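Local coordinates for A rubisco-like protein (Burkholderia fungorum, PDB 3NWR), which is of unestablished function but belongs to the rubisco large-chain family and probably does not fix carbon dioxide, at residues T14-Y19 and S60-E65. Sequence-based numbering, arbitrary orientation. Where two conformers were deposited one is given.
Sequences TLEADY and SVLRIE
Glu16 meets both Leu62 and Arg63 across the width of a strand, a worked example of how side chains link two strands that are not direct neighbours in a sheet. Strands 14-23 and 60-70 both pair antiparallel with strand 89-99, which lies between them; the two segments therefore run roughly the same way, their axes 9.0 Å apart and inclined at 44°. The Glu16 side chain is extended beyond CG, which carries its carboxylate across the gap. Its OE2 lies 3.2 Å from CD1 of Leu62, and the carboxyl carbon CD is 3.6 Å from the same methyl, so an acidic group sits against an apolar branch. OE1 forms a salt bridge with Arg63, 3.3 Å from NH2. The oxygen reaches the edge of the guanidinium, near its plane, but the hydrogen bond is weak, at a bent 140°, and the carboxylate and guanidinium planes are turned 61° apart, so the two groups do not pair side by side. The stronger partner of OE1 is Arg133 on strand 126-133. Two residues on, Asp18 turns OD1 to within 4.4 Å of Arg63 NH2, an oblique approach too long for a salt bridge; it probably adds electrostatic attraction. Asp18 is itself held by Thr95, Arg93 and Arg133, and the carboxylates of Glu16 and Asp18 probably offset the closeness of Arg63 to Arg133. Leu62 and Arg63 both face Thr95 in a classic beta bulge, which brings these consecutive side chains to the same sheet face. This charged cluster lies on the four-stranded antiparallel sheet of the rubisco large-chain N-terminal domain.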
loop_
_atom_site.group_PDB
_atom_site.type_symbol
_atom_site.label_atom_id
_atom_site.label_comp_id
_atom_site.label_asym_id
_atom_site.label_seq_id
_atom_site.Cartn_x
_atom_site.Cartn_y
_atom_site.Cartn_z
ATOM N N THR A 14 3.212 14.957 -20.804
ATOM C CA THR A 14 3.670 14.914 -19.415
ATOM C C THR A 14 2.504 14.757 -18.454
ATOM O O THR A 14 1.354 14.963 -18.816
ATOM C CB THR A 14 4.412 16.202 -19.003
ATOM O OG1 THR A 14 3.495 17.306 -19.005
ATOM C CG2 THR A 14 5.564 16.495 -19.943
ATOM N N LEU A 15 2.818 14.379 -17.222
ATOM C CA LEU A 15 1.891 14.575 -16.121
ATOM C C LEU A 15 2.605 15.411 -15.065
ATOM O O LEU A 15 3.831 15.556 -15.091
ATOM C CB LEU A 15 1.401 13.237 -15.545
ATOM C CG LEU A 15 2.468 12.321 -14.940
ATOM C CD1 LEU A 15 2.840 12.739 -13.512
ATOM C CD2 LEU A 15 1.971 10.878 -14.970
ATOM N N GLU A 16 1.842 15.973 -14.141
ATOM C CA GLU A 16 2.425 16.753 -13.066
ATOM C C GLU A 16 2.055 16.198 -11.695
ATOM O O GLU A 16 0.965 15.664 -11.492
ATOM C CB GLU A 16 2.020 18.217 -13.180
ATOM C CG GLU A 16 2.594 18.860 -14.428
ATOM C CD GLU A 16 2.172 20.298 -14.603
ATOM O OE1 GLU A 16 1.489 20.849 -13.707
ATOM O OE2 GLU A 16 2.534 20.877 -15.648
ATOM N N ALA A 17 2.988 16.338 -10.760
ATOM C CA ALA A 17 2.781 15.880 -9.397
ATOM C C ALA A 17 3.240 16.969 -8.439
ATOM O O ALA A 17 4.345 17.488 -8.581
ATOM C CB ALA A 17 3.562 14.593 -9.159
ATOM N N ASP A 18 2.393 17.309 -7.472
ATOM C CA ASP A 18 2.724 18.326 -6.472
ATOM C C ASP A 18 3.100 17.644 -5.164
ATOM O O ASP A 18 2.443 16.678 -4.760
ATOM C CB ASP A 18 1.525 19.245 -6.203
ATOM C CG ASP A 18 1.186 20.147 -7.378
ATOM O OD1 ASP A 18 1.957 20.203 -8.353
ATOM O OD2 ASP A 18 0.134 20.812 -7.307
ATOM N N TYR A 19 4.136 18.153 -4.498
ATOM C CA TYR A 19 4.586 17.625 -3.211
ATOM C C TYR A 19 4.763 18.720 -2.185
ATOM O O TYR A 19 4.975 19.883 -2.530
ATOM C CB TYR A 19 5.939 16.918 -3.346
ATOM C CG TYR A 19 5.957 15.809 -4.354
ATOM C CD1 TYR A 19 5.813 14.486 -3.958
ATOM C CD2 TYR A 19 6.128 16.082 -5.702
ATOM C CE1 TYR A 19 5.834 13.463 -4.893
ATOM C CE2 TYR A 19 6.149 15.066 -6.640
ATOM C CZ TYR A 19 5.990 13.765 -6.228
ATOM O OH TYR A 19 6.001 12.757 -7.161
ATOM N N SER A 60 11.372 17.224 -14.600
ATOM C CA SER A 60 11.847 18.552 -14.235
ATOM C C SER A 60 11.013 19.183 -13.134
ATOM O O SER A 60 9.865 18.798 -12.902
ATOM C CB SER A 60 11.871 19.469 -15.457
ATOM O OG SER A 60 10.579 19.579 -16.015
ATOM N N VAL A 61 11.611 20.155 -12.459
ATOM C CA VAL A 61 10.936 20.896 -11.407
ATOM C C VAL A 61 10.300 22.133 -12.029
ATOM O O VAL A 61 11.002 22.988 -12.574
ATOM C CB VAL A 61 11.922 21.316 -10.312
ATOM C CG1 VAL A 61 11.199 22.071 -9.217
ATOM C CG2 VAL A 61 12.641 20.092 -9.747
ATOM N N LEU A 62 8.975 22.215 -11.971
ATOM C CA LEU A 62 8.249 23.313 -12.613
ATOM C C LEU A 62 7.977 24.452 -11.643
ATOM O O LEU A 62 7.861 25.606 -12.054
ATOM C CB LEU A 62 6.913 22.833 -13.192
ATOM C CG LEU A 62 6.941 21.865 -14.374
ATOM C CD1 LEU A 62 5.523 21.621 -14.880
ATOM C CD2 LEU A 62 7.842 22.388 -15.488
ATOM N N ARG A 63 7.846 24.128 -10.362
ATOM C CA ARG A 63 7.482 25.130 -9.362
ATOM C C ARG A 63 8.118 24.815 -8.028
ATOM O O ARG A 63 8.154 23.660 -7.607
ATOM C CB ARG A 63 5.957 25.196 -9.175
ATOM C CG ARG A 63 5.198 25.720 -10.383
ATOM C CD ARG A 63 3.730 26.016 -10.067
ATOM N NE ARG A 63 2.874 24.842 -10.227
ATOM C CZ ARG A 63 2.472 24.365 -11.402
ATOM N NH1 ARG A 63 2.860 24.948 -12.530
ATOM N NH2 ARG A 63 1.689 23.296 -11.454
ATOM N N ILE A 64 8.604 25.849 -7.352
ATOM C CA ILE A 64 9.030 25.723 -5.971
ATOM C C ILE A 64 8.497 26.932 -5.227
ATOM O O ILE A 64 8.596 28.059 -5.716
ATOM C CB ILE A 64 10.560 25.702 -5.833
ATOM C CG1 ILE A 64 11.157 24.528 -6.608
ATOM C CG2 ILE A 64 10.957 25.625 -4.360
ATOM C CD1 ILE A 64 12.649 24.635 -6.823
ATOM N N GLU A 65 7.907 26.703 -4.063
ATOM C CA GLU A 65 7.479 27.808 -3.209
ATOM C C GLU A 65 7.878 27.490 -1.786
ATOM O O GLU A 65 7.370 26.536 -1.202
ATOM C CB GLU A 65 5.966 28.031 -3.279
ATOM C CG GLU A 65 5.500 29.185 -2.391
ATOM C CD GLU A 65 3.985 29.335 -2.335
ATOM O OE1 GLU A 65 3.267 28.458 -2.861
ATOM O OE2 GLU A 65 3.511 30.334 -1.755
#